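Side-chain contact in PPC domain-containing protein (Archaeoglobus fulgidus, PDB 2H6L), which is of unknown function but binds zinc through a cluster of histidines in a PPC-type domain that assembles as a trimer: residues Ala49-Tyr54 and Val92-Asp97. Sequence-based numbering, arbitrary orientation.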
loop_
_atom_site.group_PDB
_atom_site.type_symbol
_atom_site.label_atom_id
_atom_site.label_comp_id
_atom_site.label_asym_id
_atom_site.label_seq_id
_atom_site.Cartn_x
_atom_site.Cartn_y
_atom_site.Cartn_z
ATOM N N ALA A 49 -15.718 5.161 11.209
ATOM C CA ALA A 49 -15.213 5.856 10.046
ATOM C C ALA A 49 -16.297 6.300 9.094
ATOM O O ALA A 49 -17.456 5.896 9.203
ATOM C CB ALA A 49 -14.229 4.948 9.306
ATOM N N VAL A 50 -15.898 7.156 8.161
ATOM C CA VAL A 50 -16.786 7.633 7.119
ATOM C C VAL A 50 -15.999 7.516 5.823
ATOM O O VAL A 50 -14.956 8.144 5.659
ATOM C CB VAL A 50 -17.213 9.102 7.327
ATOM C CG1 VAL A 50 -18.072 9.556 6.143
ATOM C CG2 VAL A 50 -18.013 9.239 8.629
ATOM N N ILE A 51 -16.493 6.683 4.916
ATOM C CA ILE A 51 -15.844 6.472 3.633
ATOM C C ILE A 51 -16.856 6.800 2.545
ATOM O O ILE A 51 -17.964 7.251 2.834
ATOM C CB ILE A 51 -15.398 5.004 3.459
ATOM C CG1 ILE A 51 -16.619 4.083 3.475
ATOM C CG2 ILE A 51 -14.425 4.617 4.574
ATOM C CD1 ILE A 51 -16.309 2.649 3.104
ATOM N N GLY A 52 -16.488 6.570 1.294
ATOM C CA GLY A 52 -17.429 6.855 0.231
ATOM C C GLY A 52 -16.889 6.529 -1.133
ATOM O O GLY A 52 -15.694 6.298 -1.298
ATOM N N TYR A 53 -17.776 6.488 -2.116
ATOM C CA TYR A 53 -17.346 6.210 -3.471
ATOM C C TYR A 53 -17.834 7.347 -4.358
ATOM O O TYR A 53 -18.826 8.011 -4.045
ATOM C CB TYR A 53 -17.869 4.850 -3.932
ATOM C CG TYR A 53 -19.363 4.730 -4.043
ATOM C CD1 TYR A 53 -20.033 5.179 -5.183
ATOM C CD2 TYR A 53 -20.110 4.126 -3.032
ATOM C CE1 TYR A 53 -21.409 5.020 -5.315
ATOM C CE2 TYR A 53 -21.487 3.966 -3.155
ATOM C CZ TYR A 53 -22.132 4.412 -4.304
ATOM O OH TYR A 53 -23.484 4.220 -4.451
ATOM N N TYR A 54 -17.125 7.582 -5.453
ATOM C CA TYR A 54 -17.465 8.665 -6.357
ATOM C C TYR A 54 -18.331 8.235 -7.541
ATOM O O TYR A 54 -17.932 7.390 -8.346
ATOM C CB TYR A 54 -16.175 9.302 -6.866
ATOM C CG TYR A 54 -16.360 10.629 -7.547
ATOM C CD1 TYR A 54 -16.800 11.746 -6.835
ATOM C CD2 TYR A 54 -16.083 10.777 -8.911
ATOM C CE1 TYR A 54 -16.959 12.984 -7.462
ATOM C CE2 TYR A 54 -16.238 12.010 -9.552
ATOM C CZ TYR A 54 -16.675 13.109 -8.823
ATOM O OH TYR A 54 -16.809 14.324 -9.444
ATOM N N VAL A 92 -8.920 3.775 1.614
ATOM C CA VAL A 92 -8.721 2.710 2.584
ATOM C C VAL A 92 -9.572 1.487 2.368
ATOM O O VAL A 92 -10.534 1.483 1.598
ATOM C CB VAL A 92 -9.034 3.175 4.031
ATOM C CG1 VAL A 92 -8.075 4.265 4.459
ATOM C CG2 VAL A 92 -10.491 3.650 4.115
ATOM N N LEU A 93 -9.179 0.445 3.086
ATOM C CA LEU A 93 -9.874 -0.828 3.125
ATOM C C LEU A 93 -9.942 -1.102 4.623
ATOM O O LEU A 93 -8.917 -1.183 5.307
ATOM C CB LEU A 93 -9.072 -1.904 2.397
ATOM C CG LEU A 93 -9.374 -1.945 0.900
ATOM C CD1 LEU A 93 -8.093 -2.047 0.095
ATOM C CD2 LEU A 93 -10.299 -3.117 0.627
ATOM N N LEU A 94 -11.163 -1.182 5.131
ATOM C CA LEU A 94 -11.418 -1.418 6.547
ATOM C C LEU A 94 -12.279 -2.655 6.684
ATOM O O LEU A 94 -13.065 -2.972 5.794
ATOM C CB LEU A 94 -12.175 -0.233 7.157
ATOM C CG LEU A 94 -11.499 1.094 7.514
ATOM C CD1 LEU A 94 -10.264 1.327 6.684
ATOM C CD2 LEU A 94 -12.516 2.215 7.327
ATOM N N GLY A 95 -12.143 -3.349 7.805
ATOM C CA GLY A 95 -12.955 -4.528 8.006
ATOM C C GLY A 95 -12.305 -5.572 8.879
ATOM O O GLY A 95 -11.299 -5.316 9.536
ATOM N N LYS A 96 -12.896 -6.758 8.873
ATOM C CA LYS A 96 -12.408 -7.875 9.662
ATOM C C LYS A 96 -12.790 -9.155 8.927
ATOM O O LYS A 96 -13.934 -9.315 8.496
ATOM C CB LYS A 96 -13.045 -7.835 11.053
ATOM C CG LYS A 96 -14.564 -7.872 11.027
ATOM C CD LYS A 96 -15.170 -7.454 12.358
ATOM C CE LYS A 96 -15.040 -5.952 12.577
ATOM N NZ LYS A 96 -15.801 -5.492 13.774
ATOM N N ASP A 97 -11.821 -10.055 8.782
ATOM C CA ASP A 97 -12.020 -11.320 8.081
ATOM C C ASP A 97 -12.643 -11.111 6.706
ATOM O O ASP A 97 -12.040 -10.481 5.844
ATOM C CB ASP A 97 -12.894 -12.261 8.905
ATOM C CG ASP A 97 -12.222 -12.696 10.186
ATOM O OD1 ASP A 97 -10.979 -12.846 10.184
ATOM O OD2 ASP A 97 -12.937 -12.897 11.190
#
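Ala49 meets Leu94 with its methyl group alone: CB lies 3.8 Å from CD2 of Leu94, the tightest touch between the two segments. The side chain of Val50 points away from 92-97 and touches Phe106 and Ser107 of strand 99-110, and Ile51 returns to the shared side, the alternation expected of an extended strand. The contact of Ile51 is made by its CG2 methyl. CG1 takes the position between the backbone N and the carbonyl carbon (chi1 63°), which leaves CG2 beside the backbone N, where it serves two partners: CG2 is 4.1 Å from Val92 CG2 and equally far from Leu94 CD2. Leu94 thus presents one methyl, CD2, to both Ala49 and Ile51, running past the isoleucine in the opposite direction, whereas Val92 offers a single branch at an oblique angle. On the face of strand 85-96 turned from this contact, Leu93 packs against Leu93 of both neighbouring subunits.

The axes of 49-54 and 92-96 come within 9.3 Å, with 128° between their N-to-C directions. Two strands of one antiparallel sheet that do not pair directly thus meet through methyls, consistent with a curled sheet. Side chains of zinc ligands lie about 6 Å away, His91 from Val92 and His104 from Ile51. Leu70, Leu75 and Leu105 extend the apolar packing, and their strands, 70-82 and 99-110, each pair with both 45-55 and 85-96.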